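Local coordinates for DHHA1 domain protein (Clostridium perfringens, PDB 3KEW) that probably removes wrongly attached amino acids from tRNA, as a zinc-binding relative of the editing domain of alanyl-tRNA synthetases, at residues T138-E143 and R212-H217; Y109-A114 and E143-R148. All coordinates share one frame; numbering follows the deposited sequence. Where two conformers were deposited one is given.

Contact 1 of 2, residues T138-E143 and R212-H217; sequences TIREAE and RRWEKH
Ile139 sets its CD1 methyl squarely over one face of the Trp214 indole, 3.4 Å from the centroid of the five-membered ring: a CH-pi contact almost along the ring normal. The other branch, CG2, lies 3.9 Å from CE3 of Trp214, so this beta-branched residue spreads over both rings of the indole. The CB of Trp214 points toward 138-143, and with CG between the backbone N and the carbonyl carbon (chi1 57°) the indole lies beside the helix.

Arg140 meets the same indole at its rim. The Trp214 edge is presented to the face of the Arg140 guanidinium, NH2 lying 3.4 Å from CZ3, and the two planes stand 73° apart. This is an edge contact rather than a stack. The long arginine chain, bent at chi2, bridges helix and strand, and its NH1 donates to Glu143 OE2 (3.0 Å) in a salt bridge one helical turn on. Arg140 NH1 also hydrogen-bonds Ile211 O, while Glu143 OE1 accepts from Ile211 N, so side chains of the helix grip both backbone polar atoms of Ile211.

Helix 136-152 thus packs on strand 209-217, an outermost strand of a four-stranded antiparallel sheet, where Trp214 also touches Thr221 and Ile223 of neighbouring strand 220-227.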
ATOM      1  N   THR A 138       8.876 -22.978  11.887  1.00 54.00           N
ATOM      2  CA  THR A 138       8.938 -22.449  10.516  1.00 55.41           C
ATOM      3  C   THR A 138       8.463 -21.000  10.452  1.00 48.76           C
ATOM      4  O   THR A 138       9.026 -20.194   9.719  1.00 53.29           O
ATOM      5  CB  THR A 138       8.113 -23.298   9.520  1.00 57.54           C
ATOM      6  OG1 THR A 138       6.806 -23.512  10.055  1.00 65.63           O
ATOM      7  CG2 THR A 138       8.780 -24.652   9.268  1.00 58.92           C
ATOM      8  N   ILE A 139       7.433 -20.691  11.234  1.00 42.54           N
ATOM      9  CA  ILE A 139       6.902 -19.341  11.344  1.00 46.74           C
ATOM     10  C   ILE A 139       7.960 -18.379  11.890  1.00 51.62           C
ATOM     11  O   ILE A 139       8.227 -17.328  11.280  1.00 51.70           O
ATOM     12  CB  ILE A 139       5.598 -19.336  12.169  1.00 46.02           C
ATOM     13  CG1 ILE A 139       4.478 -20.001  11.356  1.00 40.67           C
ATOM     14  CG2 ILE A 139       5.205 -17.905  12.596  1.00 54.48           C
ATOM     15  CD1 ILE A 139       3.174 -20.150  12.091  1.00 51.89           C
ATOM     16  N   ARG A 140       8.610 -18.769  12.991  1.00 50.14           N
ATOM     17  CA  ARG A 140       9.679 -17.949  13.589  1.00 46.52           C
ATOM     18  C   ARG A 140      10.912 -17.824  12.692  1.00 43.59           C
ATOM     19  O   ARG A 140      11.592 -16.803  12.728  1.00 46.00           O
ATOM     20  CB  ARG A 140      10.065 -18.443  14.992  1.00 47.92           C
ATOM     21  CG  ARG A 140       8.960 -18.303  16.047  1.00 39.22           C
ATOM     22  CD  ARG A 140       8.540 -16.878  16.257  1.00 44.88           C
ATOM     23  NE  ARG A 140       7.372 -16.797  17.136  1.00 48.63           N
ATOM     24  CZ  ARG A 140       6.635 -15.703  17.318  1.00 49.89           C
ATOM     25  NH1 ARG A 140       6.925 -14.582  16.670  1.00 43.51           N
ATOM     26  NH2 ARG A 140       5.597 -15.735  18.148  1.00 46.47           N
ATOM     27  N   GLU A 141      11.191 -18.846  11.879  1.00 40.14           N
ATOM     28  CA  GLU A 141      12.271 -18.750  10.891  1.00 45.13           C
ATOM     29  C   GLU A 141      11.960 -17.748   9.766  1.00 47.02           C
ATOM     30  O   GLU A 141      12.865 -17.087   9.242  1.00 46.52           O
ATOM     31  CB  GLU A 141      12.597 -20.125  10.302  1.00 43.41           C
ATOM     32  CG  GLU A 141      13.458 -20.985  11.207  1.00 55.52           C
ATOM     33  CD  GLU A 141      13.597 -22.428  10.730  1.00 60.21           C
ATOM     34  OE1 GLU A 141      13.025 -22.787   9.674  1.00 69.89           O
ATOM     35  OE2 GLU A 141      14.284 -23.208  11.423  1.00 71.36           O
ATOM     36  N   ALA A 142      10.683 -17.636   9.398  1.00 46.13           N
ATOM     37  CA  ALA A 142      10.271 -16.672   8.375  1.00 45.79           C
ATOM     38  C   ALA A 142      10.320 -15.236   8.904  1.00 40.48           C
ATOM     39  O   ALA A 142      10.793 -14.341   8.211  1.00 41.50           O
ATOM     40  CB  ALA A 142       8.883 -17.016   7.831  1.00 43.12           C
ATOM     41  N   GLU A 143       9.843 -15.045  10.135  1.00 42.63           N
ATOM     42  CA  GLU A 143       9.979 -13.787  10.877  1.00 47.09           C
ATOM     43  C   GLU A 143      11.438 -13.309  10.972  1.00 51.51           C
ATOM     44  O   GLU A 143      11.732 -12.133  10.743  1.00 51.87           O
ATOM     45  CB  GLU A 143       9.390 -13.946  12.280  1.00 43.00           C
ATOM     46  CG  GLU A 143       9.340 -12.645  13.103  1.00 47.70           C
ATOM     47  CD  GLU A 143       8.935 -12.864  14.554  1.00 51.69           C
ATOM     48  OE1 GLU A 143       8.146 -12.058  15.088  1.00 49.16           O
ATOM     49  OE2 GLU A 143       9.403 -13.841  15.174  1.00 58.20           O
ATOM     50  N   ARG A 212       2.727 -11.702  15.655  1.00 45.02           N
ATOM     51  CA  ARG A 212       2.038 -11.612  16.941  0.50 43.75           C
ATOM     52  C   ARG A 212       1.532 -12.962  17.431  1.00 46.07           C
ATOM     53  O   ARG A 212       1.796 -13.372  18.566  1.00 45.30           O
ATOM     54  CB  ARG A 212       0.835 -10.671  16.800  0.50 46.07           C
ATOM     55  CG  ARG A 212       1.149  -9.199  16.963  0.50 50.21           C
ATOM     56  CD  ARG A 212       1.043  -8.809  18.420  0.50 52.17           C
ATOM     57  NE  ARG A 212       1.179  -7.373  18.616  0.50 56.38           N
ATOM     58  CZ  ARG A 212       0.161  -6.518  18.655  0.50 50.90           C
ATOM     59  NH1 ARG A 212      -1.085  -6.945  18.503  0.50 44.62           N
ATOM     60  NH2 ARG A 212       0.401  -5.231  18.844  0.50 45.33           N
ATOM     61  N   ARG A 213       0.778 -13.629  16.560  1.00 44.33           N
ATOM     62  CA  ARG A 213       0.085 -14.884  16.850  1.00 45.85           C
ATOM     63  C   ARG A 213      -0.395 -15.453  15.526  1.00 44.58           C
ATOM     64  O   ARG A 213      -0.381 -14.758  14.518  1.00 43.42           O
ATOM     65  CB  ARG A 213      -1.127 -14.643  17.765  1.00 43.25           C
ATOM     66  CG  ARG A 213      -2.065 -13.563  17.260  1.00 46.41           C
ATOM     67  CD  ARG A 213      -3.045 -13.122  18.332  1.00 49.42           C
ATOM     68  NE  ARG A 213      -4.268 -13.923  18.314  1.00 65.78           N
ATOM     69  CZ  ARG A 213      -4.538 -14.932  19.137  1.00 74.41           C
ATOM     70  NH1 ARG A 213      -3.677 -15.300  20.070  1.00 80.11           N
ATOM     71  NH2 ARG A 213      -5.683 -15.583  19.022  1.00 79.13           N
ATOM     72  N   TRP A 214      -0.821 -16.710  15.535  1.00 49.42           N
ATOM     73  CA  TRP A 214      -1.350 -17.365  14.346  1.00 50.53           C
ATOM     74  C   TRP A 214      -2.375 -18.418  14.741  1.00 56.47           C
ATOM     75  O   TRP A 214      -2.335 -18.941  15.858  1.00 53.33           O
ATOM     76  CB  TRP A 214      -0.228 -17.997  13.519  1.00 52.78           C
ATOM     77  CG  TRP A 214       0.588 -18.990  14.282  1.00 61.08           C
ATOM     78  CD1 TRP A 214       0.371 -20.337  14.368  1.00 59.81           C
ATOM     79  CD2 TRP A 214       1.755 -18.719  15.077  1.00 64.89           C
ATOM     80  NE1 TRP A 214       1.332 -20.921  15.160  1.00 65.47           N
ATOM     81  CE2 TRP A 214       2.190 -19.952  15.613  1.00 67.00           C
ATOM     82  CE3 TRP A 214       2.475 -17.553  15.388  1.00 60.17           C
ATOM     83  CZ2 TRP A 214       3.317 -20.056  16.443  1.00 61.09           C
ATOM     84  CZ3 TRP A 214       3.592 -17.659  16.213  1.00 58.54           C
ATOM     85  CH2 TRP A 214       4.001 -18.902  16.728  1.00 55.51           C
ATOM     86  N   GLU A 215      -3.298 -18.714  13.832  1.00 55.63           N
ATOM     87  CA  GLU A 215      -4.251 -19.811  14.014  1.00 58.65           C
ATOM     88  C   GLU A 215      -4.657 -20.412  12.672  1.00 59.07           C
ATOM     89  O   GLU A 215      -4.388 -19.828  11.613  1.00 57.82           O
ATOM     90  CB  GLU A 215      -5.483 -19.372  14.818  1.00 53.60           C
ATOM     91  CG  GLU A 215      -6.285 -18.241  14.216  1.00 57.31           C
ATOM     92  CD  GLU A 215      -7.309 -17.670  15.189  1.00 64.73           C
ATOM     93  OE1 GLU A 215      -8.436 -17.368  14.749  1.00 69.77           O
ATOM     94  OE2 GLU A 215      -6.995 -17.520  16.393  1.00 68.54           O
ATOM     95  N   LYS A 216      -5.278 -21.591  12.726  1.00 57.34           N
ATOM     96  CA  LYS A 216      -5.752 -22.256  11.521  0.50 58.24           C
ATOM     97  C   LYS A 216      -7.011 -21.560  11.001  1.00 56.86           C
ATOM     98  O   LYS A 216      -7.896 -21.191  11.773  1.00 56.76           O
ATOM     99  CB  LYS A 216      -5.988 -23.752  11.783  0.50 59.34           C
ATOM    100  CG  LYS A 216      -6.482 -24.554  10.569  0.50 65.79           C
ATOM    101  CD  LYS A 216      -5.784 -25.905  10.432  0.50 68.85           C
ATOM    102  CE  LYS A 216      -4.519 -25.795   9.585  0.50 66.53           C
ATOM    103  NZ  LYS A 216      -3.977 -27.135   9.229  0.50 64.32           N
ATOM    104  N   HIS A 217      -7.063 -21.350   9.689  1.00 54.28           N
ATOM    105  CA  HIS A 217      -8.282 -20.875   9.046  1.00 53.46           C
ATOM    106  C   HIS A 217      -8.526 -21.731   7.815  1.00 54.73           C
ATOM    107  O   HIS A 217      -7.826 -21.589   6.803  1.00 54.11           O
ATOM    108  CB  HIS A 217      -8.210 -19.391   8.678  1.00 57.07           C
ATOM    109  CG  HIS A 217      -9.528 -18.828   8.247  1.00 57.14           C
ATOM    110  ND1 HIS A 217      -9.971 -18.888   6.944  1.00 53.51           N
ATOM    111  CD2 HIS A 217     -10.518 -18.238   8.957  1.00 57.24           C
ATOM    112  CE1 HIS A 217     -11.171 -18.340   6.865  1.00 58.55           C
ATOM    113  NE2 HIS A 217     -11.527 -17.940   8.075  1.00 57.68           N
TER

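Contact 2 of 2, residues Y109-A114 and E143-R148; sequences YDLFGA and EKEANR
One turn of the helix that sets Glu145 against Leu111 has a carbonyl oxygen gripped twice: Glu143 O accepts both Asn147 N (3.1 Å) and Asn147 ND2 (3.0 Å), from opposite faces of its plane. The first is the regular helical bond. For the second, the short side chain of Asn147 (chi1 -81°) lets ND2 turn back along its own helix to Glu143 O, approaching above the carbonyl plane in a bond that is far from straight. ND2 also donates to Ile209 O, which ties the turn to strand 209-217.

Across the contact, Leu111 CD1 lies against the CB and CG methylenes of Glu145, 3.8 Å from CB, while Leu111 CD2 reaches on to the carboxylate carbon, Glu145 CD, at 4.1 Å. A glutamate with a long aliphatic stem suits this boundary between interior and solvent. Glu145 leaves the helix with CG anti to its backbone N and then bends at chi2 (81°), turning the carboxylate along the helix toward Arg148. The grip is side-on: Arg148 NH2 reaches Glu145 OE2 at 2.9 Å and Arg148 NE reaches Glu145 OE1 at 3.0 Å. Both oxygens are met from above the carboxylate plane, while the guanidinium keeps them near its own plane. The pairing probably eases the approach of Asp110, whose OD1 is 4.4 Å from Glu145 OE2.

Leu111 CB sits over the centre of one face of the neighbouring Phe112 ring. Gly113, with a positive phi of 69°, then ends helix 88-112. Further along the interface, Ala146, small enough for close helix packing, touches Leu103, Leu104 and Cys107. Two helices thus pack at the protein surface; helix 88-112 carries the HxxxH pair His98 and His102, which with Cys195 as a third zinc ligand is consistent with the alanyl-tRNA synthetase editing-domain family.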
ATOM      1  N   TYR A 109       7.625 -18.307   0.875  1.00 45.55           N
ATOM      2  CA  TYR A 109       7.810 -19.029  -0.378  1.00 45.68           C
ATOM      3  C   TYR A 109       9.272 -19.356  -0.646  1.00 46.97           C
ATOM      4  O   TYR A 109       9.588 -20.461  -1.096  1.00 52.99           O
ATOM      5  CB  TYR A 109       7.228 -18.250  -1.571  1.00 47.83           C
ATOM      6  CG  TYR A 109       7.257 -19.043  -2.853  1.00 45.78           C
ATOM      7  CD1 TYR A 109       6.257 -19.976  -3.136  1.00 50.14           C
ATOM      8  CD2 TYR A 109       8.300 -18.891  -3.771  1.00 47.46           C
ATOM      9  CE1 TYR A 109       6.291 -20.740  -4.307  1.00 46.99           C
ATOM     10  CE2 TYR A 109       8.342 -19.645  -4.938  1.00 49.59           C
ATOM     11  CZ  TYR A 109       7.329 -20.562  -5.202  1.00 50.49           C
ATOM     12  OH  TYR A 109       7.360 -21.294  -6.364  1.00 50.75           O
ATOM     13  N   ASP A 110      10.153 -18.386  -0.410  1.00 49.22           N
ATOM     14  CA  ASP A 110      11.582 -18.574  -0.658  1.00 53.92           C
ATOM     15  C   ASP A 110      12.182 -19.661   0.239  1.00 52.49           C
ATOM     16  O   ASP A 110      12.939 -20.507  -0.235  1.00 50.79           O
ATOM     17  CB  ASP A 110      12.346 -17.263  -0.482  1.00 54.99           C
ATOM     18  CG  ASP A 110      13.834 -17.427  -0.702  1.00 63.40           C
ATOM     19  OD1 ASP A 110      14.590 -17.296   0.283  1.00 68.15           O
ATOM     20  OD2 ASP A 110      14.242 -17.699  -1.852  1.00 64.09           O
ATOM     21  N   LEU A 111      11.820 -19.644   1.519  1.00 48.95           N
ATOM     22  CA  LEU A 111      12.349 -20.609   2.480  1.00 54.13           C
ATOM     23  C   LEU A 111      11.685 -21.986   2.394  1.00 58.54           C
ATOM     24  O   LEU A 111      12.382 -23.001   2.330  1.00 60.41           O
ATOM     25  CB  LEU A 111      12.247 -20.070   3.912  1.00 52.59           C
ATOM     26  CG  LEU A 111      13.014 -18.804   4.316  1.00 53.25           C
ATOM     27  CD1 LEU A 111      12.754 -18.511   5.777  1.00 54.28           C
ATOM     28  CD2 LEU A 111      14.509 -18.915   4.043  1.00 57.06           C
ATOM     29  N   PHE A 112      10.350 -22.016   2.386  1.00 56.74           N
ATOM     30  CA  PHE A 112       9.601 -23.267   2.554  1.00 53.51           C
ATOM     31  C   PHE A 112       8.714 -23.682   1.378  1.00 53.18           C
ATOM     32  O   PHE A 112       8.066 -24.727   1.444  1.00 52.86           O
ATOM     33  CB  PHE A 112       8.742 -23.208   3.824  1.00 55.69           C
ATOM     34  CG  PHE A 112       9.481 -22.725   5.037  1.00 58.80           C
ATOM     35  CD1 PHE A 112      10.500 -23.495   5.603  1.00 54.00           C
ATOM     36  CD2 PHE A 112       9.160 -21.499   5.613  1.00 51.69           C
ATOM     37  CE1 PHE A 112      11.190 -23.043   6.722  1.00 53.40           C
ATOM     38  CE2 PHE A 112       9.835 -21.043   6.734  1.00 56.04           C
ATOM     39  CZ  PHE A 112      10.854 -21.816   7.296  1.00 57.19           C
ATOM     40  N   GLY A 113       8.672 -22.868   0.321  1.00 49.84           N
ATOM     41  CA  GLY A 113       7.766 -23.107  -0.809  1.00 49.02           C
ATOM     42  C   GLY A 113       6.302 -22.911  -0.464  1.00 49.61           C
ATOM     43  O   GLY A 113       5.421 -23.396  -1.177  1.00 50.34           O
ATOM     44  N   ALA A 114       6.037 -22.196   0.628  1.00 46.32           N
ATOM     45  CA  ALA A 114       4.683 -22.035   1.135  1.00 47.80           C
ATOM     46  C   ALA A 114       3.985 -20.839   0.483  1.00 49.79           C
ATOM     47  O   ALA A 114       4.507 -19.718   0.497  1.00 46.72           O
ATOM     48  CB  ALA A 114       4.707 -21.892   2.637  1.00 41.89           C
ATOM     49  N   GLU A 143       9.843 -15.045  10.135  1.00 42.63           N
ATOM     50  CA  GLU A 143       9.979 -13.787  10.877  1.00 47.09           C
ATOM     51  C   GLU A 143      11.438 -13.309  10.972  1.00 51.51           C
ATOM     52  O   GLU A 143      11.732 -12.133  10.743  1.00 51.87           O
ATOM     53  CB  GLU A 143       9.390 -13.946  12.280  1.00 43.00           C
ATOM     54  CG  GLU A 143       9.340 -12.645  13.103  1.00 47.70           C
ATOM     55  CD  GLU A 143       8.935 -12.864  14.554  1.00 51.69           C
ATOM     56  OE1 GLU A 143       8.146 -12.058  15.088  1.00 49.16           O
ATOM     57  OE2 GLU A 143       9.403 -13.841  15.174  1.00 58.20           O
ATOM     58  N   LYS A 144      12.342 -14.237  11.288  1.00 57.20           N
ATOM     59  CA  LYS A 144      13.772 -13.954  11.388  1.00 55.90           C
ATOM     60  C   LYS A 144      14.345 -13.511  10.047  1.00 53.97           C
ATOM     61  O   LYS A 144      15.064 -12.501   9.967  1.00 49.71           O
ATOM     62  CB  LYS A 144      14.512 -15.196  11.889  1.00 58.17           C
ATOM     63  CG  LYS A 144      15.862 -14.927  12.527  1.00 65.38           C
ATOM     64  CD  LYS A 144      16.467 -16.222  13.072  1.00 68.27           C
ATOM     65  CE  LYS A 144      17.778 -15.971  13.810  1.00 77.77           C
ATOM     66  NZ  LYS A 144      18.403 -17.253  14.249  1.00 82.03           N
ATOM     67  N   GLU A 145      14.007 -14.260   8.997  1.00 49.43           N
ATOM     68  CA  GLU A 145      14.481 -13.969   7.648  1.00 48.95           C
ATOM     69  C   GLU A 145      13.936 -12.641   7.112  1.00 45.77           C
ATOM     70  O   GLU A 145      14.660 -11.884   6.455  1.00 44.34           O
ATOM     71  CB  GLU A 145      14.148 -15.136   6.712  1.00 50.41           C
ATOM     72  CG  GLU A 145      14.518 -14.935   5.245  1.00 50.66           C
ATOM     73  CD  GLU A 145      15.986 -15.189   4.933  1.00 56.51           C
ATOM     74  OE1 GLU A 145      16.780 -15.450   5.856  1.00 65.33           O
ATOM     75  OE2 GLU A 145      16.346 -15.138   3.740  1.00 55.67           O
ATOM     76  N   ALA A 146      12.676 -12.348   7.422  1.00 46.32           N
ATOM     77  CA  ALA A 146      12.070 -11.072   7.027  1.00 47.22           C
ATOM     78  C   ALA A 146      12.856  -9.905   7.622  1.00 45.15           C
ATOM     79  O   ALA A 146      13.253  -8.984   6.903  1.00 44.57           O
ATOM     80  CB  ALA A 146      10.609 -11.019   7.443  1.00 42.40           C
ATOM     81  N   ASN A 147      13.112  -9.984   8.926  1.00 49.50           N
ATOM     82  CA  ASN A 147      13.902  -8.983   9.639  1.00 48.00           C
ATOM     83  C   ASN A 147      15.343  -8.914   9.162  1.00 46.43           C
ATOM     84  O   ASN A 147      15.928  -7.840   9.134  1.00 50.61           O
ATOM     85  CB  ASN A 147      13.844  -9.237  11.135  1.00 48.10           C
ATOM     86  CG  ASN A 147      12.578  -8.706  11.753  1.00 49.14           C
ATOM     87  OD1 ASN A 147      12.344  -7.501  11.759  1.00 40.29           O
ATOM     88  ND2 ASN A 147      11.745  -9.604  12.272  1.00 49.19           N
ATOM     89  N   ARG A 148      15.896 -10.058   8.767  1.00 45.42           N
ATOM     90  CA  ARG A 148      17.217 -10.099   8.155  1.00 48.28           C
ATOM     91  C   ARG A 148      17.267  -9.332   6.830  1.00 49.04           C
ATOM     92  O   ARG A 148      18.233  -8.608   6.570  1.00 51.95           O
ATOM     93  CB  ARG A 148      17.688 -11.541   7.946  1.00 47.66           C
ATOM     94  CG  ARG A 148      19.146 -11.623   7.487  1.00 51.75           C
ATOM     95  CD  ARG A 148      19.556 -13.016   7.107  1.00 55.82           C
ATOM     96  NE  ARG A 148      18.956 -13.455   5.846  1.00 55.82           N
ATOM     97  CZ  ARG A 148      19.456 -13.209   4.639  1.00 51.66           C
ATOM     98  NH1 ARG A 148      20.567 -12.501   4.491  1.00 57.37           N
ATOM     99  NH2 ARG A 148      18.830 -13.670   3.565  1.00 58.82           N
TER

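Both contacts use helix 136-152 and share Glu143, but they lie on different flanks of that helix, their centres about 11 Å apart. Contact 1 is partly buried and joins helix to sheet; contact 2 is a surface contact between helices, smaller in area. In both, the salt bridge runs within helix 136-152 (Arg140-Glu143, Glu145-Arg148). What crosses differs: an aromatic ring met by a methyl and a guanidinium in contact 1, a leucine on a glutamate chain in contact 2. Between them, Phe112 packs on Thr138 and Glu141, and Leu111 CD1 approaches Ala142. Helix 136-152 is thus held between strand 209-217 and the C-terminal half of helix 88-112.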